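Local coordinates for CRISPR-associated protein, Cse1 family (Acidimicrobium ferrooxidans, PDB 4H3T) that probably serves as the large subunit of the type I-E CRISPR Cascade complex, contributing to the recognition of foreign DNA, at residues 320-325 with 376-381; 46-51 with 160-165; 198-203 with 299-304; 411-416 with 457-462. The protein carries 1 engineered substitution. All coordinates share one frame; numbering follows the deposited sequence. Where two conformers were deposited one is given.

Contacts 2, 3 and 4 are buried, whereas contact 1 lies at the surface. Contacts 1 and 3 both involve one three-stranded antiparallel sheet, without touching each other: 376-381 belongs to one of its outer strands, and 202-203 begins the other. Contact 2 adjoins contact 1, since Pro50 packs on Tyr381 and Leu379. Contact 4, on the far side of the chain's centre from contact 2, holds two helices of the C-terminal bundle and reaches contact 1 through Gln325 and Tyr460. The chemistry differs: carbon on carbon in contact 4, small apolar groups beside a carboxylate in contact 1, rings beside opposite charges bridged by water in contact 2, and aromatic packing with a direct backbone bond in contact 3.

Contact 1: 320-325 with 376-381; sequences ARPGQQ and LDDLAY
Pro322 brings its CA to 4.5 Å from the CA of Ala380 where loop 320-325 leans on strand 375-387, with no hydrogen bond passing between the two backbones. The loop makes a type II beta turn from Arg321 to Gln324, with Pro322 and Gly323 at its central positions; the positive phi of Gly323 (81°) suits the third place of such a turn and favours glycine. The strand is an outermost member of a three-stranded antiparallel sheet and carries a classic beta bulge, Asp377 and Asp378 together facing Lys368 of strand 359-370. Most of the touching is done by carbon. The methyl of Ala380 points at the loop and rests against its backbone, with CB 3.8 Å from Pro322 CA. The same CB lies 3.9 Å from Ala320 O, a carbonyl that is also hydrogen-bonded to Ser366 OG, so the loop is tied to the neighbouring strand as well. The two alanine methyls meet more loosely, Ala320 CB to Ala380 CB being 4.3 Å. The pyrrolidine ring spans the gap between Ala380 and Asp378, its CG standing 4.1 Å from Asp378 CB. Asp378 carries its carboxylate forward, toward the next residue, where OD1 takes a weak hydrogen bond from Leu379 N. That oxygen also faces the proline, with Asp378 OD1 3.3 Å from Pro322 CB.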
loop_
_atom_site.group_PDB
_atom_site.type_symbol
_atom_site.label_atom_id
_atom_site.label_comp_id
_atom_site.label_asym_id
_atom_site.label_seq_id
_atom_site.Cartn_x
_atom_site.Cartn_y
_atom_site.Cartn_z
ATOM N N ALA A 320 6.390 3.745 -1.181
ATOM C CA ALA A 320 7.059 2.918 -0.198
ATOM C C ALA A 320 8.050 2.094 -0.987
ATOM O O ALA A 320 7.700 1.529 -2.046
ATOM C CB ALA A 320 6.054 2.039 0.508
ATOM N N ARG A 321 9.303 2.150 -0.574
ATOM C CA ARG A 321 10.369 1.480 -1.310
ATOM C C ARG A 321 10.310 -0.044 -0.993
ATOM O O ARG A 321 10.373 -0.407 0.188
ATOM C CB ARG A 321 11.730 2.109 -0.900
ATOM C CG ARG A 321 12.953 1.505 -1.529
ATOM C CD ARG A 321 14.215 2.264 -1.061
ATOM N NE ARG A 321 14.821 3.103 -2.105
ATOM C CZ ARG A 321 15.656 4.129 -1.900
ATOM N NH1 ARG A 321 16.006 4.483 -0.663
ATOM N NH2 ARG A 321 16.137 4.818 -2.930
ATOM N N PRO A 322 10.196 -0.965 -1.991
ATOM C CA PRO A 322 10.226 -2.415 -1.638
ATOM C C PRO A 322 11.619 -2.833 -1.161
ATOM O O PRO A 322 12.628 -2.156 -1.362
ATOM C CB PRO A 322 9.814 -3.137 -2.934
ATOM C CG PRO A 322 9.389 -2.029 -3.918
ATOM C CD PRO A 322 10.064 -0.761 -3.452
ATOM N N GLY A 323 11.649 -3.939 -0.452
ATOM C CA GLY A 323 12.893 -4.494 0.016
ATOM C C GLY A 323 13.456 -3.852 1.277
ATOM O O GLY A 323 14.596 -4.156 1.588
ATOM N N GLN A 324 12.725 -2.920 1.946
ATOM C CA GLN A 324 13.124 -2.345 3.262
ATOM C C GLN A 324 11.938 -2.295 4.197
ATOM O O GLN A 324 10.793 -2.243 3.735
ATOM C CB GLN A 324 13.692 -0.986 3.119
ATOM C CG GLN A 324 12.699 0.097 2.725
ATOM C CD GLN A 324 13.311 1.447 2.609
ATOM O OE1 GLN A 324 12.604 2.491 2.616
ATOM N NE2 GLN A 324 14.578 1.473 2.287
ATOM N N GLN A 325 12.199 -2.238 5.481
ATOM C CA GLN A 325 11.152 -2.152 6.543
ATOM C C GLN A 325 10.486 -0.773 6.351
ATOM O O GLN A 325 11.191 0.186 6.042
ATOM C CB GLN A 325 11.750 -2.284 7.916
ATOM C CG GLN A 325 12.398 -3.664 8.183
ATOM C CD GLN A 325 13.867 -3.806 7.796
ATOM O OE1 GLN A 325 14.459 -2.952 7.127
ATOM N NE2 GLN A 325 14.406 -4.983 8.018
ATOM N N LEU A 376 5.049 -8.359 -12.510
ATOM C CA LEU A 376 5.125 -7.761 -11.182
ATOM C C LEU A 376 6.410 -8.230 -10.560
ATOM O O LEU A 376 6.558 -9.430 -10.307
ATOM C CB LEU A 376 3.919 -8.188 -10.342
ATOM C CG LEU A 376 3.892 -7.662 -8.897
ATOM C CD1 LEU A 376 3.692 -6.154 -8.873
ATOM C CD2 LEU A 376 2.816 -8.408 -8.081
ATOM N N ASP A 377 7.399 -7.348 -10.461
ATOM C CA ASP A 377 8.721 -7.729 -9.953
ATOM C C ASP A 377 8.840 -7.568 -8.465
ATOM O O ASP A 377 9.589 -8.278 -7.849
ATOM C CB ASP A 377 9.798 -6.873 -10.608
ATOM C CG ASP A 377 10.191 -7.309 -11.999
ATOM O OD1 ASP A 377 9.505 -8.211 -12.564
ATOM O OD2 ASP A 377 11.176 -6.755 -12.528
ATOM N N ASP A 378 8.172 -6.609 -7.884
ATOM C CA ASP A 378 8.298 -6.384 -6.455
ATOM C C ASP A 378 7.049 -5.809 -5.918
ATOM O O ASP A 378 6.364 -5.071 -6.611
ATOM C CB ASP A 378 9.460 -5.436 -6.134
ATOM C CG ASP A 378 10.322 -5.986 -5.003
ATOM O OD1 ASP A 378 9.747 -6.315 -3.906
ATOM O OD2 ASP A 378 11.556 -6.147 -5.220
ATOM N N LEU A 379 6.736 -6.153 -4.707
ATOM C CA LEU A 379 5.551 -5.634 -4.062
ATOM C C LEU A 379 5.936 -5.222 -2.651
ATOM O O LEU A 379 6.551 -6.032 -1.959
ATOM C CB LEU A 379 4.481 -6.733 -4.054
ATOM C CG LEU A 379 3.068 -6.375 -3.586
ATOM C CD1 LEU A 379 2.401 -5.414 -4.562
ATOM C CD2 LEU A 379 2.243 -7.641 -3.500
ATOM N N ALA A 380 5.751 -3.947 -2.296
ATOM C CA ALA A 380 5.955 -3.459 -0.922
ATOM C C ALA A 380 4.578 -3.528 -0.234
ATOM O O ALA A 380 3.541 -3.126 -0.811
ATOM C CB ALA A 380 6.495 -2.024 -0.928
ATOM N N TYR A 381 4.546 -4.069 0.957
ATOM C CA TYR A 381 3.298 -4.270 1.703
ATOM C C TYR A 381 3.660 -4.207 3.195
ATOM O O TYR A 381 4.612 -4.850 3.583
ATOM C CB TYR A 381 2.688 -5.598 1.292
ATOM C CG TYR A 381 1.803 -6.174 2.364
ATOM C CD1 TYR A 381 0.664 -5.498 2.790
ATOM C CD2 TYR A 381 2.117 -7.382 2.983
ATOM C CE1 TYR A 381 -0.094 -5.957 3.865
ATOM C CE2 TYR A 381 1.331 -7.882 4.030
ATOM C CZ TYR A 381 0.235 -7.150 4.480
ATOM O OH TYR A 381 -0.569 -7.566 5.522
#

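Contact 2: 46-51 with 160-165; sequences DVDFPT and AARWLV
Trp163 presents the rim of its indole to Phe49, whose CG lies at the indole edge and in its plane, while water 1 sits over one indole face, 3.2 Å above the plane and toward the rim. The two aromatic rings meet obliquely, their planes 55° apart. CH2 of Trp163 makes the touch, 3.7 Å from Phe49 CB. Pro50 CD lies over one face of the Phe49 ring, and Thr51 OG1 is at the edge of both rings; that hydroxyl is hydrogen-bonded to Glu166 further along helix 157-170. Phe49 CG stands anti to its own backbone nitrogen (chi1 -170°), which lays the ring beside the chain as it runs on toward Pro50 and Thr51.

Next to the rings, Asp48 and Arg162 face each other without a salt bridge. Their carboxylate and guanidinium planes are 84° apart, and Asp48 OD2 lies 4.0 Å from Arg162 NE, well out of the guanidinium plane. Water 1 closes the gap: it donates to Asp48 OD1 at 2.7 Å and, in the guanidinium plane, accepts from Arg162 NE at 2.8 Å. NH1 of the same arginine is held by Glu29 and the carbonyl of Trp17. The contact thus fastens the loop leading into helix 52-68 against helix 157-170. With two carboxylates near it, Arg162 is likely to stay charged, and it probably steadies the charge of Asp48 both through space and through the shared water.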
loop_
_atom_site.group_PDB
_atom_site.type_symbol
_atom_site.label_atom_id
_atom_site.label_comp_id
_atom_site.label_asym_id
_atom_site.label_seq_id
_atom_site.Cartn_x
_atom_site.Cartn_y
_atom_site.Cartn_z
ATOM N N ASP A 46 -9.357 -9.830 6.376
ATOM C CA ASP A 46 -8.477 -10.941 6.671
ATOM C C ASP A 46 -8.122 -11.601 5.348
ATOM O O ASP A 46 -8.473 -12.739 5.099
ATOM C CB ASP A 46 -9.215 -11.869 7.627
ATOM C CG ASP A 46 -8.415 -13.099 7.995
ATOM O OD1 ASP A 46 -7.194 -13.006 8.038
ATOM O OD2 ASP A 46 -9.025 -14.144 8.257
ATOM N N VAL A 47 -7.453 -10.855 4.460
ATOM C CA VAL A 47 -7.248 -11.358 3.100
ATOM C C VAL A 47 -5.978 -12.203 2.995
ATOM O O VAL A 47 -5.052 -12.037 3.736
ATOM C CB VAL A 47 -7.291 -10.249 2.025
ATOM C CG1 VAL A 47 -8.639 -9.524 2.034
ATOM C CG2 VAL A 47 -6.160 -9.280 2.179
ATOM N N ASP A 48 -5.930 -12.953 1.926
ATOM C CA ASP A 48 -4.989 -13.985 1.547
ATOM C C ASP A 48 -3.785 -13.442 0.676
ATOM O O ASP A 48 -2.789 -14.129 0.483
ATOM C CB ASP A 48 -5.834 -15.059 0.712
ATOM C CG ASP A 48 -7.090 -14.574 -0.144
ATOM O OD1 ASP A 48 -7.078 -14.809 -1.406
ATOM O OD2 ASP A 48 -8.117 -13.882 0.477
ATOM N N PHE A 49 -3.914 -12.244 0.118
ATOM C CA PHE A 49 -2.902 -11.696 -0.782
ATOM C C PHE A 49 -2.927 -10.192 -0.642
ATOM O O PHE A 49 -4.002 -9.637 -0.534
ATOM C CB PHE A 49 -3.194 -12.203 -2.217
ATOM C CG PHE A 49 -2.048 -11.885 -3.150
ATOM C CD1 PHE A 49 -0.909 -12.684 -3.169
ATOM C CD2 PHE A 49 -2.021 -10.686 -3.854
ATOM C CE1 PHE A 49 0.172 -12.361 -3.981
ATOM C CE2 PHE A 49 -0.920 -10.330 -4.608
ATOM C CZ PHE A 49 0.165 -11.179 -4.696
ATOM N N PRO A 50 -1.759 -9.533 -0.590
ATOM C CA PRO A 50 -1.719 -8.115 -0.201
ATOM C C PRO A 50 -2.459 -7.117 -1.058
ATOM O O PRO A 50 -2.998 -6.195 -0.519
ATOM C CB PRO A 50 -0.236 -7.777 -0.213
ATOM C CG PRO A 50 0.466 -9.074 -0.148
ATOM C CD PRO A 50 -0.400 -10.111 -0.690
ATOM N N THR A 51 -2.574 -7.347 -2.338
ATOM C CA THR A 51 -3.233 -6.395 -3.220
ATOM C C THR A 51 -4.739 -6.401 -3.006
ATOM O O THR A 51 -5.433 -5.463 -3.351
ATOM C CB THR A 51 -2.919 -6.686 -4.670
ATOM O OG1 THR A 51 -3.254 -8.008 -4.952
ATOM C CG2 THR A 51 -1.501 -6.474 -4.999
ATOM N N ALA A 160 -13.613 -15.600 -7.341
ATOM C CA ALA A 160 -13.610 -14.881 -8.614
ATOM C C ALA A 160 -13.992 -13.426 -8.392
ATOM O O ALA A 160 -13.394 -12.548 -8.988
ATOM C CB ALA A 160 -14.548 -15.517 -9.631
ATOM N N ALA A 161 -14.965 -13.186 -7.533
ATOM C CA ALA A 161 -15.398 -11.795 -7.220
ATOM C C ALA A 161 -14.251 -10.984 -6.605
ATOM O O ALA A 161 -14.055 -9.825 -6.982
ATOM C CB ALA A 161 -16.584 -11.804 -6.292
ATOM N N ARG A 162 -13.512 -11.571 -5.641
ATOM C CA ARG A 162 -12.397 -10.871 -5.014
ATOM C C ARG A 162 -11.322 -10.533 -6.044
ATOM O O ARG A 162 -10.871 -9.386 -6.107
ATOM C CB ARG A 162 -11.780 -11.697 -3.909
ATOM C CG ARG A 162 -12.642 -11.782 -2.688
ATOM C CD ARG A 162 -11.924 -12.406 -1.521
ATOM N NE ARG A 162 -11.475 -13.773 -1.731
ATOM C CZ ARG A 162 -12.088 -14.874 -1.329
ATOM N NH1 ARG A 162 -13.300 -14.813 -0.799
ATOM N NH2 ARG A 162 -11.534 -16.060 -1.534
ATOM N N TRP A 163 -10.951 -11.510 -6.891
ATOM C CA TRP A 163 -9.930 -11.256 -7.883
ATOM C C TRP A 163 -10.367 -10.312 -8.997
ATOM O O TRP A 163 -9.512 -9.621 -9.589
ATOM C CB TRP A 163 -9.393 -12.513 -8.469
ATOM C CG TRP A 163 -8.571 -13.280 -7.488
ATOM C CD1 TRP A 163 -8.833 -14.527 -7.001
ATOM C CD2 TRP A 163 -7.317 -12.894 -6.943
ATOM N NE1 TRP A 163 -7.810 -14.931 -6.172
ATOM C CE2 TRP A 163 -6.927 -13.910 -6.032
ATOM C CE3 TRP A 163 -6.557 -11.708 -6.988
ATOM C CZ2 TRP A 163 -5.732 -13.849 -5.318
ATOM C CZ3 TRP A 163 -5.387 -11.651 -6.270
ATOM C CH2 TRP A 163 -5.011 -12.697 -5.410
ATOM N N LEU A 164 -11.665 -10.277 -9.278
ATOM C CA LEU A 164 -12.243 -9.368 -10.253
ATOM C C LEU A 164 -12.061 -7.905 -9.808
ATOM O O LEU A 164 -11.616 -7.089 -10.585
ATOM C CB LEU A 164 -13.716 -9.715 -10.429
ATOM C CG LEU A 164 -14.584 -8.851 -11.276
ATOM C CD1 LEU A 164 -14.072 -8.821 -12.713
ATOM C CD2 LEU A 164 -16.013 -9.373 -11.240
ATOM N N VAL A 165 -12.334 -7.622 -8.517
ATOM C CA VAL A 165 -12.174 -6.337 -7.916
ATOM C C VAL A 165 -10.709 -5.964 -7.931
ATOM O O VAL A 165 -10.343 -4.866 -8.337
ATOM C CB VAL A 165 -12.771 -6.298 -6.496
ATOM C CG1 VAL A 165 -12.462 -4.931 -5.834
ATOM C CG2 VAL A 165 -14.291 -6.507 -6.553
HETATM O O HOH W 1 -9.105 -14.251 -3.132
#

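Contact 3: 198-203 with 299-304; sequences AWIGFV and PHVGWR
Phe202 and His300 lie side by side and point the same way, with Phe202 CE1 over one face of the imidazole, 3.6 Å from His300 CG. Pro299 CG covers the opposite face, centred on it, so the imidazole is sandwiched between two carbon groups while its nitrogens bond to Asn217 and Arg58. In Phe202 a chi1 of 173° swings the ring away from the backbone N, beside the carbonyl carbon. Replacing His300 by an alanine would probably leave Asn217 and Arg58 without their mates and open a gap beside Phe202 CE1. The backbones meet here too, as Val203 N donates to His300 O at 3.0 Å. This bond joins the outer strand 202-206 of one three-stranded antiparallel sheet to the turn that leads into strand 303-309, the middle strand of another. A CA-H...O contact from Phe202 CA reaches the same carbonyl oxygen. Nearby, water 2 links the two segments by donating to Gly201 O and accepting from Gly302 N at 2.9 Å. Ile200 and Val301 cross at about a right angle, and Ile200 CB sits 3.8 Å from Val301 CG2. That methyl in turn lies over one face of the Trp303 indole. At the far end the two tryptophans meet obliquely, planes 55° apart: Trp199 CH2 comes in at the edge of the Trp303 ring, in its plane and 3.7 Å from Trp303 CH2.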
loop_
_atom_site.group_PDB
_atom_site.type_symbol
_atom_site.label_atom_id
_atom_site.label_comp_id
_atom_site.label_asym_id
_atom_site.label_seq_id
_atom_site.Cartn_x
_atom_site.Cartn_y
_atom_site.Cartn_z
ATOM N N ALA A 198 -1.852 -0.281 -8.942
ATOM C CA ALA A 198 -0.491 -0.770 -9.202
ATOM C C ALA A 198 0.487 0.453 -9.421
ATOM O O ALA A 198 1.677 0.340 -9.166
ATOM C CB ALA A 198 -0.454 -1.720 -10.407
ATOM N N TRP A 199 -0.027 1.569 -9.942
ATOM C CA TRP A 199 0.731 2.776 -10.190
ATOM C C TRP A 199 0.946 3.623 -8.943
ATOM O O TRP A 199 2.019 4.169 -8.756
ATOM C CB TRP A 199 0.011 3.614 -11.244
ATOM C CG TRP A 199 0.757 4.863 -11.601
ATOM C CD1 TRP A 199 2.006 4.949 -12.152
ATOM C CD2 TRP A 199 0.274 6.210 -11.475
ATOM N NE1 TRP A 199 2.334 6.260 -12.343
ATOM C CE2 TRP A 199 1.313 7.060 -11.891
ATOM C CE3 TRP A 199 -0.916 6.777 -10.997
ATOM C CZ2 TRP A 199 1.211 8.457 -11.828
ATOM C CZ3 TRP A 199 -1.010 8.168 -10.908
ATOM C CH2 TRP A 199 0.031 8.990 -11.360
ATOM N N ILE A 200 -0.077 3.831 -8.135
ATOM C CA ILE A 200 0.086 4.731 -6.975
ATOM C C ILE A 200 0.771 4.007 -5.785
ATOM O O ILE A 200 0.723 2.778 -5.651
ATOM C CB ILE A 200 -1.224 5.414 -6.480
ATOM C CG1 ILE A 200 -2.296 4.410 -5.999
ATOM C CG2 ILE A 200 -1.800 6.332 -7.545
ATOM C CD1 ILE A 200 -3.248 4.928 -5.011
ATOM N N GLY A 201 1.340 4.813 -4.924
ATOM C CA GLY A 201 1.811 4.401 -3.608
ATOM C C GLY A 201 0.615 4.544 -2.674
ATOM O O GLY A 201 0.196 5.652 -2.372
ATOM N N PHE A 202 0.013 3.422 -2.228
ATOM C CA PHE A 202 -1.214 3.459 -1.391
ATOM C C PHE A 202 -0.887 3.527 0.087
ATOM O O PHE A 202 0.021 2.844 0.545
ATOM C CB PHE A 202 -2.030 2.246 -1.691
ATOM C CG PHE A 202 -3.241 2.017 -0.803
ATOM C CD1 PHE A 202 -4.483 2.554 -1.130
ATOM C CD2 PHE A 202 -3.120 1.333 0.398
ATOM C CE1 PHE A 202 -5.578 2.374 -0.274
ATOM C CE2 PHE A 202 -4.206 1.114 1.204
ATOM C CZ PHE A 202 -5.424 1.650 0.882
ATOM N N VAL A 203 -1.576 4.396 0.811
ATOM C CA VAL A 203 -1.459 4.524 2.247
ATOM C C VAL A 203 -2.859 4.765 2.801
ATOM O O VAL A 203 -3.572 5.603 2.287
ATOM C CB VAL A 203 -0.432 5.579 2.742
ATOM C CG1 VAL A 203 -0.754 6.998 2.231
ATOM C CG2 VAL A 203 -0.372 5.580 4.279
ATOM N N PRO A 299 -7.483 10.414 -1.856
ATOM C CA PRO A 299 -6.891 10.646 -0.547
ATOM C C PRO A 299 -5.813 9.650 -0.129
ATOM O O PRO A 299 -5.272 9.801 0.973
ATOM C CB PRO A 299 -8.115 10.493 0.385
ATOM C CG PRO A 299 -8.918 9.420 -0.262
ATOM C CD PRO A 299 -8.792 9.694 -1.731
ATOM N N HIS A 300 -5.610 8.570 -0.865
ATOM C CA HIS A 300 -4.703 7.480 -0.439
ATOM C C HIS A 300 -3.287 7.532 -1.071
ATOM O O HIS A 300 -2.570 6.527 -1.048
ATOM C CB HIS A 300 -5.318 6.121 -0.772
ATOM C CG HIS A 300 -6.560 5.837 0.026
ATOM N ND1 HIS A 300 -7.716 5.348 -0.571
ATOM C CD2 HIS A 300 -6.766 5.975 1.345
ATOM C CE1 HIS A 300 -8.601 5.247 0.421
ATOM N NE2 HIS A 300 -8.040 5.573 1.600
ATOM N N VAL A 301 -2.926 8.640 -1.683
ATOM C CA VAL A 301 -1.619 8.759 -2.362
ATOM C C VAL A 301 -1.000 10.150 -2.066
ATOM O O VAL A 301 -1.682 11.146 -2.198
ATOM C CB VAL A 301 -1.780 8.466 -3.886
ATOM C CG1 VAL A 301 -2.942 9.228 -4.519
ATOM C CG2 VAL A 301 -0.461 8.697 -4.689
ATOM N N GLY A 302 0.292 10.167 -1.725
ATOM C CA GLY A 302 1.098 11.365 -1.549
ATOM C C GLY A 302 1.831 11.611 -2.856
ATOM O O GLY A 302 1.932 10.698 -3.693
ATOM N N TRP A 303 2.297 12.846 -3.072
ATOM C CA TRP A 303 2.920 13.261 -4.340
ATOM C C TRP A 303 4.208 13.997 -4.134
ATOM O O TRP A 303 4.441 14.590 -3.086
ATOM C CB TRP A 303 1.964 14.178 -5.151
ATOM C CG TRP A 303 0.654 13.517 -5.457
ATOM C CD1 TRP A 303 -0.450 13.492 -4.653
ATOM C CD2 TRP A 303 0.342 12.698 -6.590
ATOM N NE1 TRP A 303 -1.420 12.695 -5.206
ATOM C CE2 TRP A 303 -0.969 12.196 -6.396
ATOM C CE3 TRP A 303 1.035 12.333 -7.754
ATOM C CZ2 TRP A 303 -1.595 11.348 -7.329
ATOM C CZ3 TRP A 303 0.391 11.540 -8.698
ATOM C CH2 TRP A 303 -0.893 11.026 -8.455
ATOM N N ARG A 304 5.091 13.859 -5.117
ATOM C CA ARG A 304 6.345 14.599 -5.198
ATOM C C ARG A 304 6.298 15.371 -6.487
ATOM O O ARG A 304 5.986 14.802 -7.537
ATOM C CB ARG A 304 7.551 13.624 -5.163
ATOM C CG ARG A 304 8.891 14.234 -5.493
ATOM C CD ARG A 304 10.000 13.206 -5.323
ATOM N NE ARG A 304 9.913 12.078 -6.272
ATOM C CZ ARG A 304 10.327 12.097 -7.544
ATOM N NH1 ARG A 304 10.837 13.203 -8.071
ATOM N NH2 ARG A 304 10.238 11.013 -8.292
HETATM O O HOH W 2 1.852 7.769 -1.694
#

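Contact 4: 411-416 with 457-462; sequences HAAQAL and EEIYGR. Engineered in segment 457-462: Ile459 (natural residue Leu).
Ile459, an engineered residue where the natural sequence has leucine, reaches Leu416 because its chi1 of -162° sets CG1 opposite the backbone nitrogen and the chain runs on extended to CD1. The same torsion sets the other branch, CG2, between backbone nitrogen and carbonyl carbon, where it faces Ala413. The two branches therefore serve different partners: CD1 is 3.9 Å from Leu416 CD1, and CG2 is 3.7 Å from Ala413 CB. A looser touch joins Ile459 CD1 to Ala412 CB at 4.3 Å. The contact joins helix 397-415, at its C-terminal part, to helix 445-473, both in the C-terminal helical bundle, a part characteristic of Cse1 proteins. The axes of the segments 411-415 and 457-462 run roughly antiparallel, 143° between their directions and 9.4 Å apart at closest approach. Tyr460 flanks the isoleucine and brings its ring obliquely to the methyl of Ala413, with Tyr460 CE2 4.0 Å from Ala413 CB. Ala413 CB is thus met by two side chains of the facing helix. Tyr460 also makes a cation-pi contact with Arg328, in the loop that also holds 320-325. Leu498 of helix 481-504 packs on Ile459, and Phe521 of helix 511-532 on Leu416. No hydrogen bond crosses between the segments, so the two are joined by apolar contact between buried carbon groups.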
loop_
_atom_site.group_PDB
_atom_site.type_symbol
_atom_site.label_atom_id
_atom_site.label_comp_id
_atom_site.label_asym_id
_atom_site.label_seq_id
_atom_site.Cartn_x
_atom_site.Cartn_y
_atom_site.Cartn_z
ATOM N N HIS A 411 22.991 5.964 10.195
ATOM C CA HIS A 411 24.375 6.287 10.466
ATOM C C HIS A 411 25.041 5.147 11.210
ATOM O O HIS A 411 26.187 4.882 10.925
ATOM C CB HIS A 411 24.553 7.593 11.279
ATOM C CG HIS A 411 24.257 8.835 10.497
ATOM N ND1 HIS A 411 23.696 9.929 11.089
ATOM C CD2 HIS A 411 24.476 9.118 9.202
ATOM C CE1 HIS A 411 23.532 10.822 10.131
ATOM N NE2 HIS A 411 23.987 10.382 8.986
ATOM N N ALA A 412 24.350 4.449 12.120
ATOM C CA ALA A 412 24.964 3.285 12.789
ATOM C C ALA A 412 25.227 2.170 11.775
ATOM O O ALA A 412 26.250 1.458 11.853
ATOM C CB ALA A 412 24.082 2.784 13.932
ATOM N N ALA A 413 24.301 1.970 10.838
ATOM C CA ALA A 413 24.479 0.919 9.805
ATOM C C ALA A 413 25.701 1.235 8.920
ATOM O O ALA A 413 26.455 0.358 8.580
ATOM C CB ALA A 413 23.229 0.813 8.937
ATOM N N GLN A 414 25.885 2.494 8.578
ATOM C CA GLN A 414 27.000 2.961 7.769
ATOM C C GLN A 414 28.292 2.809 8.566
ATOM O O GLN A 414 29.266 2.274 8.043
ATOM C CB GLN A 414 26.771 4.390 7.370
ATOM C CG GLN A 414 27.808 4.922 6.342
ATOM C CD GLN A 414 27.640 6.388 5.995
ATOM O OE1 GLN A 414 26.610 7.020 6.281
ATOM N NE2 GLN A 414 28.683 6.977 5.415
ATOM N N ALA A 415 28.302 3.209 9.851
ATOM C CA ALA A 415 29.485 3.032 10.704
ATOM C C ALA A 415 29.945 1.567 10.783
ATOM O O ALA A 415 31.143 1.270 10.810
ATOM C CB ALA A 415 29.214 3.551 12.094
ATOM N N LEU A 416 29.005 0.660 10.861
ATOM C CA LEU A 416 29.312 -0.775 10.869
ATOM C C LEU A 416 30.010 -1.258 9.608
ATOM O O LEU A 416 30.626 -2.313 9.646
ATOM C CB LEU A 416 28.057 -1.588 11.088
ATOM C CG LEU A 416 27.614 -1.717 12.570
ATOM C CD1 LEU A 416 26.248 -2.326 12.654
ATOM C CD2 LEU A 416 28.624 -2.599 13.364
ATOM N N GLU A 457 21.916 -4.362 6.507
ATOM C CA GLU A 457 20.601 -5.028 6.543
ATOM C C GLU A 457 20.407 -5.813 7.834
ATOM O O GLU A 457 19.309 -5.856 8.383
ATOM C CB GLU A 457 20.357 -5.928 5.319
ATOM C CG GLU A 457 20.191 -5.155 4.025
ATOM C CD GLU A 457 19.067 -4.133 4.039
ATOM O OE1 GLU A 457 18.037 -4.335 4.735
ATOM O OE2 GLU A 457 19.247 -3.093 3.382
ATOM N N GLU A 458 21.439 -6.427 8.342
ATOM C CA GLU A 458 21.306 -7.155 9.606
ATOM C C GLU A 458 20.948 -6.199 10.793
ATOM O O GLU A 458 20.073 -6.519 11.580
ATOM C CB GLU A 458 22.599 -7.931 9.929
ATOM C CG GLU A 458 22.381 -8.850 11.114
ATOM C CD GLU A 458 23.410 -9.965 11.208
ATOM O OE1 GLU A 458 24.418 -9.960 10.453
ATOM O OE2 GLU A 458 23.242 -10.802 12.118
ATOM N N ILE A 459 21.606 -5.056 10.941
ATOM C CA ILE A 459 21.224 -4.142 12.013
ATOM C C ILE A 459 19.778 -3.604 11.791
ATOM O O ILE A 459 19.028 -3.507 12.740
ATOM C CB ILE A 459 22.239 -3.000 12.254
ATOM C CG1 ILE A 459 21.979 -2.402 13.664
ATOM C CG2 ILE A 459 22.237 -1.914 11.167
ATOM C CD1 ILE A 459 22.809 -1.309 14.134
ATOM N N TYR A 460 19.354 -3.328 10.557
ATOM C CA TYR A 460 17.964 -2.888 10.359
ATOM C C TYR A 460 16.972 -3.971 10.827
ATOM O O TYR A 460 15.960 -3.637 11.447
ATOM C CB TYR A 460 17.714 -2.507 8.881
ATOM C CG TYR A 460 18.318 -1.172 8.543
ATOM C CD1 TYR A 460 17.917 -0.022 9.210
ATOM C CD2 TYR A 460 19.192 -1.025 7.465
ATOM C CE1 TYR A 460 18.329 1.237 8.798
ATOM C CE2 TYR A 460 19.704 0.237 7.120
ATOM C CZ TYR A 460 19.279 1.359 7.825
ATOM O OH TYR A 460 19.544 2.648 7.521
ATOM N N GLY A 461 17.286 -5.257 10.578
ATOM C CA GLY A 461 16.401 -6.338 10.994
ATOM C C GLY A 461 16.298 -6.364 12.516
ATOM O O GLY A 461 15.221 -6.502 13.059
ATOM N N ARG A 462 17.442 -6.173 13.208
ATOM C CA ARG A 462 17.502 -6.106 14.671
ATOM C C ARG A 462 16.817 -4.870 15.241
ATOM O O ARG A 462 16.322 -4.930 16.352
ATOM C CB ARG A 462 18.960 -6.120 15.133
ATOM C CG ARG A 462 19.583 -7.509 14.975
ATOM C CD ARG A 462 19.352 -8.375 16.204
ATOM N NE ARG A 462 20.243 -7.944 17.296
ATOM C CZ ARG A 462 21.532 -8.254 17.403
ATOM N NH1 ARG A 462 22.114 -9.051 16.512
ATOM N NH2 ARG A 462 22.257 -7.756 18.392
#